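Local coordinates for putative GAF sensor protein (Burkholderia vietnamiensis, PDB 5HL6) that probably reduces free methionine-(R)-S-oxide to methionine, as a GAF-domain member of the free methionine sulfoxide reductase family, at residues B[123-128]-B[140-145]. Sequence-based numbering, arbitrary orientation.
Sequences SEIVVP and WDVDSP
Ser123 to Val127 pair with Trp140 to Ser144 as the buried antiparallel arms of the β hairpin formed by strands 123-130 and 136-144, within the central sheet of the GAF domain. Three hydrogen-bonded pairs, Ser123-Ser144, Ile125-Val142 and Val127-Trp140, each close with two backbone bonds; in the middle pair Val142 N lies 2.9 Å from Ile125 O. At the non-hydrogen-bonded pairs the strands draw together, and CA-H groups meet carbonyl oxygens, with Glu124 CA 3.2 Å from Val142 O.

One face collects three acids. In Glu124 a chi1 of 174° sets CG beside the carbonyl carbon, and the straight chain beyond it passes alongside Asp143 and carries the carboxylate across Asp141 at about a right angle. Its OE1 comes within 2.7 Å of Asp141 OD1, while Asp143 OD1 sits 3.1 Å from Glu124 CD. The carboxylate planes of Glu124 and Asp141 are 36° apart, those of Glu124 and Asp143 52°. Val126 CG2 lies 3.4 Å from Asp141 OD1, and Val92 of helix 91-99 touches both Glu124 and Val126, so the two valines flank part of the acid group.

The other face is mainly apolar and meets helix 152-176. Ile125 CG2 packs 3.8 Å from Val142 CB, the two side chains running side by side, and Val127 CG2 approaches the Trp140 indole at its edge, near the ring plane. Phe48 makes an edge-to-face contact with that indole. Ser123 OG instead hydrogen-bonds Val146 O and Arg149 N, and Ser144 OG hydrogen-bonds Val146 N and Arg58 O.

A twisted antiparallel sheet with helices against both faces is the GAF architecture, and the buried acid cluster beside helix 91-99 is consistent with the substrate pocket of free methionine sulfoxide reductases.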
loop_
_atom_site.group_PDB
_atom_site.type_symbol
_atom_site.label_atom_id
_atom_site.label_comp_id
_atom_site.label_asym_id
_atom_site.label_seq_id
_atom_site.Cartn_x
_atom_site.Cartn_y
_atom_site.Cartn_z
ATOM N N SER B 123 -13.712 -15.601 -1.831
ATOM C CA SER B 123 -13.059 -16.354 -0.773
ATOM C C SER B 123 -12.003 -15.467 -0.123
ATOM O O SER B 123 -11.511 -14.502 -0.714
ATOM C CB SER B 123 -12.438 -17.664 -1.291
ATOM O OG SER B 123 -11.597 -17.438 -2.400
ATOM N N GLU B 124 -11.669 -15.802 1.115
ATOM C CA GLU B 124 -10.932 -14.872 1.953
ATOM C C GLU B 124 -10.225 -15.657 3.043
ATOM O O GLU B 124 -10.719 -16.691 3.503
ATOM C CB GLU B 124 -11.887 -13.826 2.548
ATOM C CG GLU B 124 -11.268 -12.866 3.557
ATOM C CD GLU B 124 -12.243 -11.787 4.001
ATOM O OE1 GLU B 124 -11.792 -10.739 4.513
ATOM O OE2 GLU B 124 -13.463 -11.995 3.845
ATOM N N ILE B 125 -9.059 -15.161 3.439
ATOM C CA ILE B 125 -8.335 -15.677 4.592
ATOM C C ILE B 125 -7.890 -14.478 5.422
ATOM O O ILE B 125 -7.386 -13.485 4.870
ATOM C CB ILE B 125 -7.139 -16.555 4.172
ATOM C CG1 ILE B 125 -6.383 -17.050 5.398
ATOM C CG2 ILE B 125 -6.173 -15.783 3.257
ATOM C CD1 ILE B 125 -5.331 -18.065 5.066
ATOM N N VAL B 126 -8.125 -14.546 6.734
ATOM C CA VAL B 126 -7.724 -13.491 7.664
ATOM C C VAL B 126 -6.898 -14.108 8.781
ATOM O O VAL B 126 -7.381 -15.001 9.487
ATOM C CB VAL B 126 -8.924 -12.737 8.259
ATOM C CG1 VAL B 126 -8.399 -11.615 9.132
ATOM C CG2 VAL B 126 -9.817 -12.185 7.157
ATOM N N VAL B 127 -5.679 -13.610 8.963
ATOM C CA VAL B 127 -4.731 -14.125 9.949
ATOM C C VAL B 127 -4.575 -13.075 11.044
ATOM O O VAL B 127 -4.117 -11.962 10.760
ATOM C CB VAL B 127 -3.373 -14.454 9.308
ATOM C CG1 VAL B 127 -2.371 -14.958 10.368
ATOM C CG2 VAL B 127 -3.540 -15.480 8.200
ATOM N N PRO B 128 -4.917 -13.375 12.294
ATOM C CA PRO B 128 -4.673 -12.407 13.369
ATOM C C PRO B 128 -3.183 -12.247 13.633
ATOM O O PRO B 128 -2.399 -13.187 13.483
ATOM C CB PRO B 128 -5.394 -13.024 14.571
ATOM C CG PRO B 128 -5.386 -14.496 14.286
ATOM C CD PRO B 128 -5.537 -14.616 12.793
ATOM N N TRP B 140 -4.040 -9.651 9.085
ATOM C CA TRP B 140 -3.652 -9.720 7.681
ATOM C C TRP B 140 -4.813 -10.334 6.912
ATOM O O TRP B 140 -5.306 -11.399 7.300
ATOM C CB TRP B 140 -2.385 -10.569 7.528
ATOM C CG TRP B 140 -2.075 -10.999 6.126
ATOM C CD1 TRP B 140 -2.218 -12.249 5.608
ATOM C CD2 TRP B 140 -1.557 -10.179 5.063
ATOM N NE1 TRP B 140 -1.826 -12.265 4.292
ATOM C CE2 TRP B 140 -1.415 -11.008 3.932
ATOM C CE3 TRP B 140 -1.200 -8.834 4.962
ATOM C CZ2 TRP B 140 -0.951 -10.532 2.706
ATOM C CZ3 TRP B 140 -0.731 -8.360 3.746
ATOM C CH2 TRP B 140 -0.607 -9.212 2.634
ATOM N N ASP B 141 -5.264 -9.664 5.846
ATOM C CA ASP B 141 -6.470 -10.061 5.113
ATOM C C ASP B 141 -6.152 -10.219 3.632
ATOM O O ASP B 141 -5.571 -9.315 3.029
ATOM C CB ASP B 141 -7.585 -9.020 5.302
ATOM C CG ASP B 141 -8.848 -9.340 4.507
ATOM O OD1 ASP B 141 -9.154 -10.529 4.264
ATOM O OD2 ASP B 141 -9.543 -8.386 4.123
ATOM N N VAL B 142 -6.551 -11.353 3.037
ATOM C CA VAL B 142 -6.361 -11.604 1.607
ATOM C C VAL B 142 -7.664 -12.110 1.015
ATOM O O VAL B 142 -8.322 -12.979 1.596
ATOM C CB VAL B 142 -5.235 -12.619 1.326
ATOM C CG1 VAL B 142 -4.991 -12.743 -0.179
ATOM C CG2 VAL B 142 -3.953 -12.197 2.015
ATOM N N ASP B 143 -8.017 -11.598 -0.160
ATOM C CA ASP B 143 -9.263 -11.948 -0.814
ATOM C C ASP B 143 -9.001 -12.400 -2.243
ATOM O O ASP B 143 -8.039 -11.972 -2.888
ATOM C CB ASP B 143 -10.235 -10.758 -0.805
ATOM C CG ASP B 143 -10.584 -10.316 0.598
ATOM O OD1 ASP B 143 -11.576 -10.826 1.145
ATOM O OD2 ASP B 143 -9.848 -9.487 1.171
ATOM N N SER B 144 -9.892 -13.248 -2.742
ATOM C CA SER B 144 -9.859 -13.744 -4.106
ATOM C C SER B 144 -11.242 -13.603 -4.716
ATOM O O SER B 144 -12.244 -13.746 -4.008
ATOM C CB SER B 144 -9.437 -15.220 -4.139
ATOM O OG SER B 144 -9.606 -15.790 -5.430
ATOM N N PRO B 145 -11.335 -13.308 -6.017
ATOM C CA PRO B 145 -12.642 -13.315 -6.685
ATOM C C PRO B 145 -13.107 -14.704 -7.087
ATOM O O PRO B 145 -14.174 -14.826 -7.700
ATOM C CB PRO B 145 -12.404 -12.434 -7.923
ATOM C CG PRO B 145 -10.951 -12.624 -8.242
ATOM C CD PRO B 145 -10.246 -12.900 -6.928
#